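Local atomic coordinates of aminomethyltransferase (Bartonella henselae, PDB entry 3GIR), a protein that belongs to the aminomethyltransferase (glycine cleavage T-protein) family, with a folate-binding family domain followed by a C-terminal barrel domain. Residues W55-T60 with I81-L86; E96-A101 with C138-V143; E366-L371 with K375-V380. All blocks are in the same frame, centred on the assembly; numbering follows the deposited sequence.

Contact 1: W55-T60 with I81-L86; sequences WRMPLT and ISHMKL
In the folate-binding family domain, Trp55, Met57 and His83 form an aromatic and sulfur cluster between strand 55-60 and the turn that leads into strand 85-90. His83 meets both side chains of the strand: its CB and ring edge rest on the indole of Trp55, and one imidazole face takes Met57. His83 CB sits over one face of the indole, 3.5 Å from the centroid of the Trp55 five-membered ring and only 5° off the ring normal. The His83 ring stands nearly upright on the indole, with the planes at 81°. This is an edge-to-face pair, His83 giving the edge and Trp55 the face. Met57 closes on the imidazole from another direction. Its methyl CE lies over the centre of the His83 ring, 3.5 Å from the centroid, in a CH-pi contact. Met57 SD follows over the same face, 4.3 Å from the same centroid. Bends at chi2 (-64°) and chi3 fold the methionine so that the methyl lies over the ring. No hydrogen bond crosses between the segments. The turn has its own bond, Met84 N to Ile81 O at 3.0 Å, and Ser82 OG bonds to Asp80 and Leu174. The arrangement is a T-shaped Trp-His pair with a Met-aromatic contact, His83 and Met57 being buried, set on a type I beta turn between strands 76-80 and 85-90.

Contact 2: E96-A101 with C138-V143; sequences EFLSYA and CRFMLV
Helix 94-101 lies over one face of the sheet that contains strand 139-144, and the two backbones stay well apart. The closest CA atoms, those of Leu98 and Phe140, are 9.0 Å from each other. That spacing leaves room for a layer of side chains, and no hydrogen bond joins the segments. Inside the helix, Ala101 N bonds to Phe97 O at 2.8 Å and Tyr100 N to Glu96 O at 3.2 Å.

Leu98 carries the contact from the helix side. Its CD1 methyl comes down over one face of the Phe140 ring, displaced from the centre toward the rim at CG. CD1 is 3.3 Å from Phe140 CG, a tight approach, and 3.5 Å from the ring centroid. The line to the centroid is 19° off the ring normal, which makes it a CH-pi contact over the face. Phe140 CG stands anti to its carbonyl carbon (chi1 -66°), and this puts a ring face against the Leu98 methyl. The two side chains run past each other in opposite directions, so the methyl meets the root of the ring and not its far end. The other branch of Leu98 turns to the next inward residue of the strand. There CD2 lies 4.2 Å from Leu142 CD1, a looser apolar contact. Phe140 and Leu142 both point to the helix, while Met141 between them and Arg139 before them point away.

Leu132 of strand 126-136 touches Leu98, Phe140 and Leu142. Val89 of strand 85-90 touches Leu98 and Leu142. Leu156 of helix 149-159 packs on Ala101 and Leu142, so two helices and three strands share this buried apolar layer.

Contact 3: E366-L371 with K375-V380; sequences EVFTEL and KIALSV
Phe368 and Lys375 cross obliquely on one face of a beta hairpin in the C-terminal barrel domain. The lysine chain leaves its strand with CG anti to the backbone N (chi1 -170°), then bends at chi3 and chi4 and reaches over the phenyl ring. NZ ends almost straight above the ring centre, 4.1 Å from the Phe368 centroid and 4° off the normal, a cation-pi contact. CE lies over the same face. Ala377 CB meets the ring at Phe368 CE1, 3.9 Å away. Glu370 folds back at chi2, and its OE2 comes 3.5 Å from Lys375 CB. Its charged end stays well short of NZ, so no salt bridge forms.

The other face is mostly apolar. Val367 packs against Leu378, with CG2 4.0 Å from Leu378 CB. Thr369 and Ile376 lie side by side and point the same way. Thr369 CG2 also touches Leu378 CD1, while Thr369 OG1 bonds to the backbone of Val326. Leu327 and Leu313 pack against Val367 and Leu378.

Two antiparallel hydrogen-bonded pairs, Val367 with Leu378 and Thr369 with Ile376, fix this register. The straightest bond runs from Leu378 N to Val367 O, 2.8 Å long with 176° at the hydrogen.

In the fold
From the N terminus, contact 1 comes first. It closes a loop of 20 residues, containing helix 65-74 and strand 76-80, and joins the three-stranded sheet holding 55-60 to the turn entering strand 85-90 of the five-stranded sheet. Strand 85-90 then leads into helix 94-101, where contact 2 begins. Contact 2 closes a loop of 36 residues and packs this helix on the same five-stranded sheet. Contact 3 is a local hairpin much later, with only three residues between its segments. The three loops follow in series. Contacts 1 and 2 meet through neighbouring strands: Leu86 CD2 is 3.9 Å from Met141 SD. Contact 3 belongs to the C-terminal barrel domain, its centre about 43 Å from that of contact 2.

Contact 1: W55-T60 with I81-L86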
loop_
_atom_site.group_PDB
_atom_site.type_symbol
_atom_site.label_atom_id
_atom_site.label_comp_id
_atom_site.label_asym_id
_atom_site.label_seq_id
_atom_site.Cartn_x
_atom_site.Cartn_y
_atom_site.Cartn_z
ATOM N N TRP A 55 -8.545 8.238 -11.301
ATOM C CA TRP A 55 -9.791 7.552 -11.221
ATOM C C TRP A 55 -10.831 8.312 -10.426
ATOM O O TRP A 55 -10.485 9.023 -9.520
ATOM C CB TRP A 55 -9.625 6.203 -10.470
ATOM C CG TRP A 55 -8.766 5.201 -11.262
ATOM C CD1 TRP A 55 -7.454 5.225 -11.392
ATOM C CD2 TRP A 55 -9.238 4.047 -11.964
ATOM N NE1 TRP A 55 -7.021 4.135 -12.159
ATOM C CE2 TRP A 55 -8.111 3.414 -12.531
ATOM C CE3 TRP A 55 -10.488 3.489 -12.159
ATOM C CZ2 TRP A 55 -8.207 2.193 -13.248
ATOM C CZ3 TRP A 55 -10.599 2.294 -12.881
ATOM C CH2 TRP A 55 -9.457 1.680 -13.421
ATOM N N ARG A 56 -12.086 8.119 -10.780
ATOM C CA ARG A 56 -13.226 8.604 -9.988
ATOM C C ARG A 56 -13.528 7.513 -8.907
ATOM O O ARG A 56 -14.066 6.422 -9.205
ATOM C CB ARG A 56 -14.457 8.947 -10.824
ATOM C CG ARG A 56 -15.679 9.331 -9.950
ATOM C CD ARG A 56 -16.869 9.907 -10.705
ATOM N NE ARG A 56 -16.530 11.177 -11.258
ATOM C CZ ARG A 56 -16.126 11.422 -12.499
ATOM N NH1 ARG A 56 -16.046 10.444 -13.407
ATOM N NH2 ARG A 56 -15.809 12.671 -12.846
ATOM N N MET A 57 -13.219 7.841 -7.678
ATOM C CA MET A 57 -13.279 6.836 -6.577
ATOM C C MET A 57 -14.294 7.218 -5.525
ATOM O O MET A 57 -14.474 8.429 -5.277
ATOM C CB MET A 57 -11.911 6.672 -5.918
ATOM C CG MET A 57 -10.807 6.178 -6.814
ATOM S SD MET A 57 -11.101 4.520 -7.432
ATOM C CE MET A 57 -10.724 3.530 -5.939
ATOM N N PRO A 58 -14.884 6.249 -4.851
ATOM C CA PRO A 58 -15.767 6.579 -3.742
ATOM C C PRO A 58 -14.924 7.008 -2.555
ATOM O O PRO A 58 -14.153 6.214 -1.982
ATOM C CB PRO A 58 -16.556 5.251 -3.529
ATOM C CG PRO A 58 -15.674 4.168 -4.132
ATOM C CD PRO A 58 -14.878 4.805 -5.161
ATOM N N LEU A 59 -15.028 8.281 -2.169
ATOM C CA LEU A 59 -14.274 8.774 -0.987
ATOM C C LEU A 59 -14.923 8.404 0.335
ATOM O O LEU A 59 -14.233 8.147 1.330
ATOM C CB LEU A 59 -14.138 10.312 -1.027
ATOM C CG LEU A 59 -13.493 10.836 -2.310
ATOM C CD1 LEU A 59 -13.297 12.393 -2.202
ATOM C CD2 LEU A 59 -12.155 10.135 -2.715
ATOM N N THR A 60 -16.259 8.405 0.352
ATOM C CA THR A 60 -17.015 8.056 1.532
ATOM C C THR A 60 -18.416 7.649 1.114
ATOM O O THR A 60 -18.785 7.856 -0.049
ATOM C CB THR A 60 -16.997 9.193 2.557
ATOM O OG1 THR A 60 -17.638 8.786 3.781
ATOM C CG2 THR A 60 -17.649 10.451 2.022
ATOM N N ILE A 81 -10.847 -1.653 -4.824
ATOM C CA ILE A 81 -9.514 -1.222 -5.147
ATOM C C ILE A 81 -9.151 -1.635 -6.588
ATOM O O ILE A 81 -8.006 -1.898 -6.923
ATOM C CB ILE A 81 -8.467 -1.648 -4.062
ATOM C CG1 ILE A 81 -8.498 -3.122 -3.856
ATOM C CG2 ILE A 81 -8.777 -0.885 -2.743
ATOM C CD1 ILE A 81 -7.300 -3.566 -2.959
ATOM N N SER A 82 -10.154 -1.560 -7.473
ATOM C CA SER A 82 -10.027 -1.963 -8.861
ATOM C C SER A 82 -9.203 -0.983 -9.668
ATOM O O SER A 82 -8.971 -1.223 -10.847
ATOM C CB SER A 82 -11.401 -2.137 -9.528
ATOM O OG SER A 82 -12.136 -3.169 -8.886
ATOM N N HIS A 83 -8.800 0.141 -9.070
ATOM C CA HIS A 83 -7.889 1.105 -9.654
ATOM C C HIS A 83 -6.457 0.608 -9.614
ATOM O O HIS A 83 -5.616 1.056 -10.408
ATOM C CB HIS A 83 -8.071 2.482 -8.984
ATOM C CG HIS A 83 -7.731 2.518 -7.542
ATOM N ND1 HIS A 83 -8.049 1.495 -6.673
ATOM C CD2 HIS A 83 -7.035 3.420 -6.791
ATOM C CE1 HIS A 83 -7.619 1.780 -5.453
ATOM N NE2 HIS A 83 -6.977 2.942 -5.497
ATOM N N MET A 84 -6.148 -0.306 -8.711
ATOM C CA MET A 84 -4.850 -1.001 -8.677
ATOM C C MET A 84 -4.764 -1.928 -9.880
ATOM O O MET A 84 -5.767 -2.244 -10.512
ATOM C CB MET A 84 -4.697 -1.872 -7.421
ATOM C CG MET A 84 -4.889 -1.170 -6.064
ATOM S SD MET A 84 -3.717 0.160 -5.619
ATOM C CE MET A 84 -2.386 -0.693 -4.883
ATOM N N LYS A 85 -3.547 -2.342 -10.216
ATOM C CA LYS A 85 -3.277 -3.112 -11.428
ATOM C C LYS A 85 -2.498 -4.360 -11.132
ATOM O O LYS A 85 -1.461 -4.301 -10.481
ATOM C CB LYS A 85 -2.524 -2.283 -12.495
ATOM C CG LYS A 85 -2.577 -2.844 -13.876
ATOM C CD LYS A 85 -3.986 -2.676 -14.493
ATOM C CE LYS A 85 -4.082 -3.196 -15.884
ATOM N NZ LYS A 85 -5.459 -2.900 -16.411
ATOM N N LEU A 86 -3.019 -5.473 -11.628
ATOM C CA LEU A 86 -2.328 -6.768 -11.569
ATOM C C LEU A 86 -1.542 -6.921 -12.856
ATOM O O LEU A 86 -2.087 -6.701 -13.963
ATOM C CB LEU A 86 -3.344 -7.896 -11.489
ATOM C CG LEU A 86 -3.688 -8.286 -10.066
ATOM C CD1 LEU A 86 -4.447 -7.182 -9.412
ATOM C CD2 LEU A 86 -4.485 -9.620 -10.155
#

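Contact 2: E96-A101 with C138-V143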
loop_
_atom_site.group_PDB
_atom_site.type_symbol
_atom_site.label_atom_id
_atom_site.label_comp_id
_atom_site.label_asym_id
_atom_site.label_seq_id
_atom_site.Cartn_x
_atom_site.Cartn_y
_atom_site.Cartn_z
ATOM N N GLU A 96 14.743 -15.084 -13.282
ATOM C CA GLU A 96 15.869 -14.264 -13.542
ATOM C C GLU A 96 15.470 -12.803 -13.893
ATOM O O GLU A 96 16.070 -11.853 -13.456
ATOM C CB GLU A 96 16.637 -14.896 -14.717
ATOM C CG GLU A 96 17.210 -16.238 -14.355
ATOM C CD GLU A 96 16.295 -17.481 -14.457
ATOM O OE1 GLU A 96 15.082 -17.421 -14.836
ATOM O OE2 GLU A 96 16.823 -18.583 -14.093
ATOM N N PHE A 97 14.401 -12.647 -14.644
ATOM C CA PHE A 97 13.922 -11.333 -14.947
ATOM C C PHE A 97 13.560 -10.559 -13.644
ATOM O O PHE A 97 13.955 -9.383 -13.442
ATOM C CB PHE A 97 12.740 -11.407 -15.862
ATOM C CG PHE A 97 11.945 -10.128 -15.884
ATOM C CD1 PHE A 97 12.523 -8.893 -16.209
ATOM C CD2 PHE A 97 10.599 -10.168 -15.533
ATOM C CE1 PHE A 97 11.770 -7.759 -16.174
ATOM C CE2 PHE A 97 9.881 -8.992 -15.423
ATOM C CZ PHE A 97 10.435 -7.818 -15.765
ATOM N N LEU A 98 12.812 -11.223 -12.767
ATOM C CA LEU A 98 12.338 -10.585 -11.529
ATOM C C LEU A 98 13.465 -10.208 -10.617
ATOM O O LEU A 98 13.430 -9.146 -10.000
ATOM C CB LEU A 98 11.224 -11.408 -10.838
ATOM C CG LEU A 98 9.906 -11.324 -11.615
ATOM C CD1 LEU A 98 9.025 -12.475 -11.074
ATOM C CD2 LEU A 98 9.216 -9.942 -11.450
ATOM N N SER A 99 14.497 -11.051 -10.566
ATOM C CA SER A 99 15.659 -10.734 -9.705
ATOM C C SER A 99 16.544 -9.631 -10.259
ATOM O O SER A 99 17.339 -9.074 -9.541
ATOM C CB SER A 99 16.472 -12.015 -9.472
ATOM O OG SER A 99 15.672 -13.055 -9.025
ATOM N N TYR A 100 16.385 -9.294 -11.521
ATOM C CA TYR A 100 16.997 -8.100 -12.098
ATOM C C TYR A 100 16.128 -6.862 -11.954
ATOM O O TYR A 100 16.575 -5.777 -11.557
ATOM C CB TYR A 100 17.291 -8.369 -13.549
ATOM C CG TYR A 100 17.720 -7.146 -14.310
ATOM C CD1 TYR A 100 18.930 -6.520 -14.030
ATOM C CD2 TYR A 100 16.941 -6.604 -15.297
ATOM C CE1 TYR A 100 19.317 -5.394 -14.703
ATOM C CE2 TYR A 100 17.339 -5.487 -16.009
ATOM C CZ TYR A 100 18.572 -4.892 -15.702
ATOM O OH TYR A 100 18.972 -3.750 -16.340
ATOM N N ALA A 101 14.830 -7.028 -12.235
ATOM C CA ALA A 101 13.938 -5.874 -12.220
ATOM C C ALA A 101 13.726 -5.309 -10.857
ATOM O O ALA A 101 13.571 -4.093 -10.693
ATOM C CB ALA A 101 12.534 -6.188 -12.896
ATOM N N CYS A 138 7.091 -20.907 -12.921
ATOM C CA CYS A 138 7.441 -19.848 -13.877
ATOM C C CYS A 138 6.377 -18.821 -13.987
ATOM O O CYS A 138 6.264 -18.181 -15.026
ATOM C CB CYS A 138 7.758 -20.432 -15.254
ATOM S SG CYS A 138 9.229 -21.549 -15.195
ATOM N N ARG A 139 5.614 -18.615 -12.903
ATOM C CA ARG A 139 4.487 -17.639 -12.977
ATOM C C ARG A 139 4.430 -16.842 -11.705
ATOM O O ARG A 139 4.405 -17.398 -10.608
ATOM C CB ARG A 139 3.099 -18.256 -13.212
ATOM C CG ARG A 139 2.952 -19.094 -14.505
ATOM C CD ARG A 139 1.594 -19.812 -14.568
ATOM N NE ARG A 139 0.551 -18.846 -14.309
ATOM C CZ ARG A 139 -0.327 -18.934 -13.303
ATOM N NH1 ARG A 139 -0.413 -20.006 -12.530
ATOM N NH2 ARG A 139 -1.154 -17.947 -13.130
ATOM N N PHE A 140 4.351 -15.526 -11.873
ATOM C CA PHE A 140 4.287 -14.600 -10.717
ATOM C C PHE A 140 3.249 -13.524 -10.981
ATOM O O PHE A 140 2.852 -13.301 -12.105
ATOM C CB PHE A 140 5.643 -13.877 -10.527
ATOM C CG PHE A 140 6.806 -14.778 -10.134
ATOM C CD1 PHE A 140 7.327 -14.739 -8.876
ATOM C CD2 PHE A 140 7.417 -15.581 -11.121
ATOM C CE1 PHE A 140 8.405 -15.508 -8.550
ATOM C CE2 PHE A 140 8.480 -16.385 -10.804
ATOM C CZ PHE A 140 8.986 -16.347 -9.526
ATOM N N MET A 141 2.822 -12.857 -9.932
ATOM C CA MET A 141 1.859 -11.756 -10.037
ATOM C C MET A 141 2.496 -10.580 -9.280
ATOM O O MET A 141 3.128 -10.724 -8.235
ATOM C CB MET A 141 0.498 -12.084 -9.353
ATOM C CG MET A 141 -0.587 -11.126 -9.600
ATOM S SD MET A 141 -1.155 -11.258 -11.335
ATOM C CE MET A 141 -2.110 -12.824 -11.289
ATOM N N LEU A 142 2.340 -9.412 -9.870
ATOM C CA LEU A 142 2.666 -8.129 -9.229
ATOM C C LEU A 142 1.381 -7.333 -9.088
ATOM O O LEU A 142 0.526 -7.288 -10.008
ATOM C CB LEU A 142 3.659 -7.316 -10.090
ATOM C CG LEU A 142 5.104 -7.783 -10.092
ATOM C CD1 LEU A 142 5.960 -7.244 -11.312
ATOM C CD2 LEU A 142 5.761 -7.419 -8.757
ATOM N N VAL A 143 1.238 -6.640 -7.966
ATOM C CA VAL A 143 0.166 -5.630 -7.843
ATOM C C VAL A 143 0.789 -4.253 -7.725
ATOM O O VAL A 143 1.585 -4.037 -6.803
ATOM C CB VAL A 143 -0.716 -5.969 -6.607
ATOM C CG1 VAL A 143 -1.860 -4.934 -6.478
ATOM C CG2 VAL A 143 -1.394 -7.370 -6.718
#

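Contact 3: E366-L371 with K375-V380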
loop_
_atom_site.group_PDB
_atom_site.type_symbol
_atom_site.label_atom_id
_atom_site.label_comp_id
_atom_site.label_asym_id
_atom_site.label_seq_id
_atom_site.Cartn_x
_atom_site.Cartn_y
_atom_site.Cartn_z
ATOM N N GLU A 366 10.471 17.207 19.309
ATOM C CA GLU A 366 9.552 18.303 18.874
ATOM C C GLU A 366 9.991 18.920 17.544
ATOM O O GLU A 366 11.130 19.391 17.380
ATOM C CB GLU A 366 9.483 19.411 19.925
ATOM C CG GLU A 366 8.987 18.998 21.245
ATOM C CD GLU A 366 8.903 20.153 22.268
ATOM O OE1 GLU A 366 9.689 21.148 22.222
ATOM O OE2 GLU A 366 8.011 20.042 23.104
ATOM N N VAL A 367 8.989 19.019 16.640
ATOM C CA VAL A 367 9.084 19.805 15.411
ATOM C C VAL A 367 7.843 20.647 15.354
ATOM O O VAL A 367 6.916 20.465 16.118
ATOM C CB VAL A 367 9.286 18.955 14.143
ATOM C CG1 VAL A 367 10.600 18.111 14.221
ATOM C CG2 VAL A 367 8.124 18.003 13.877
ATOM N N PHE A 368 7.836 21.595 14.430
ATOM C CA PHE A 368 6.747 22.575 14.427
ATOM C C PHE A 368 6.240 22.857 13.022
ATOM O O PHE A 368 6.929 22.713 12.039
ATOM C CB PHE A 368 7.269 23.913 15.045
ATOM C CG PHE A 368 7.874 23.742 16.409
ATOM C CD1 PHE A 368 7.072 23.809 17.505
ATOM C CD2 PHE A 368 9.219 23.377 16.551
ATOM C CE1 PHE A 368 7.589 23.559 18.776
ATOM C CE2 PHE A 368 9.732 23.065 17.824
ATOM C CZ PHE A 368 8.921 23.193 18.900
ATOM N N THR A 369 4.982 23.252 13.007
ATOM C CA THR A 369 4.364 23.829 11.755
ATOM C C THR A 369 3.604 25.094 12.111
ATOM O O THR A 369 3.525 25.499 13.256
ATOM C CB THR A 369 3.481 22.768 11.072
ATOM O OG1 THR A 369 3.230 23.165 9.720
ATOM C CG2 THR A 369 2.210 22.584 11.764
ATOM N N GLU A 370 3.093 25.788 11.111
ATOM C CA GLU A 370 2.410 27.020 11.360
ATOM C C GLU A 370 0.929 26.871 10.998
ATOM O O GLU A 370 0.608 26.378 9.919
ATOM C CB GLU A 370 3.008 28.089 10.497
ATOM C CG GLU A 370 4.335 28.606 10.918
ATOM C CD GLU A 370 4.357 29.464 12.214
ATOM O OE1 GLU A 370 3.571 30.480 12.339
ATOM O OE2 GLU A 370 5.215 29.120 13.088
ATOM N N LEU A 371 0.061 27.361 11.858
ATOM C CA LEU A 371 -1.384 27.373 11.563
ATOM C C LEU A 371 -1.963 28.700 12.007
ATOM O O LEU A 371 -1.778 29.086 13.145
ATOM C CB LEU A 371 -2.070 26.251 12.303
ATOM C CG LEU A 371 -3.592 26.171 12.248
ATOM C CD1 LEU A 371 -4.090 25.914 10.818
ATOM C CD2 LEU A 371 -4.166 25.081 13.225
ATOM N N LYS A 375 2.571 28.953 15.895
ATOM C CA LYS A 375 3.431 27.804 15.841
ATOM C C LYS A 375 2.760 26.632 16.590
ATOM O O LYS A 375 2.192 26.805 17.692
ATOM C CB LYS A 375 4.778 28.247 16.417
ATOM C CG LYS A 375 5.903 27.332 16.266
ATOM C CD LYS A 375 7.250 28.011 16.720
ATOM C CE LYS A 375 7.762 27.536 18.123
ATOM N NZ LYS A 375 9.267 27.402 18.344
ATOM N N ILE A 376 2.687 25.466 15.942
ATOM C CA ILE A 376 2.008 24.284 16.443
ATOM C C ILE A 376 3.044 23.159 16.574
ATOM O O ILE A 376 3.809 22.924 15.632
ATOM C CB ILE A 376 0.930 23.709 15.458
ATOM C CG1 ILE A 376 -0.286 24.614 15.397
ATOM C CG2 ILE A 376 0.447 22.267 15.907
ATOM C CD1 ILE A 376 -0.390 25.468 16.566
ATOM N N ALA A 377 3.055 22.435 17.690
ATOM C CA ALA A 377 4.081 21.408 17.901
ATOM C C ALA A 377 3.590 20.040 17.434
ATOM O O ALA A 377 2.395 19.723 17.529
ATOM C CB ALA A 377 4.482 21.349 19.414
ATOM N N LEU A 378 4.469 19.247 16.882
ATOM C CA LEU A 378 4.245 17.804 16.637
ATOM C C LEU A 378 5.413 17.062 17.330
ATOM O O LEU A 378 6.496 17.627 17.432
ATOM C CB LEU A 378 4.373 17.430 15.179
ATOM C CG LEU A 378 3.422 18.179 14.210
ATOM C CD1 LEU A 378 3.963 19.587 13.782
ATOM C CD2 LEU A 378 3.072 17.306 13.035
ATOM N N SER A 379 5.224 15.815 17.745
ATOM C CA SER A 379 6.369 15.068 18.205
ATOM C C SER A 379 6.584 13.860 17.301
ATOM O O SER A 379 5.625 13.197 16.818
ATOM C CB SER A 379 6.155 14.651 19.678
ATOM O OG SER A 379 4.977 13.856 19.817
ATOM N N VAL A 380 7.835 13.541 17.087
ATOM C CA VAL A 380 8.169 12.371 16.315
ATOM C C VAL A 380 7.697 11.158 17.120
ATOM O O VAL A 380 7.842 11.099 18.319
ATOM C CB VAL A 380 9.691 12.279 16.064
ATOM C CG1 VAL A 380 10.085 10.875 15.501
ATOM C CG2 VAL A 380 10.188 13.473 15.193
#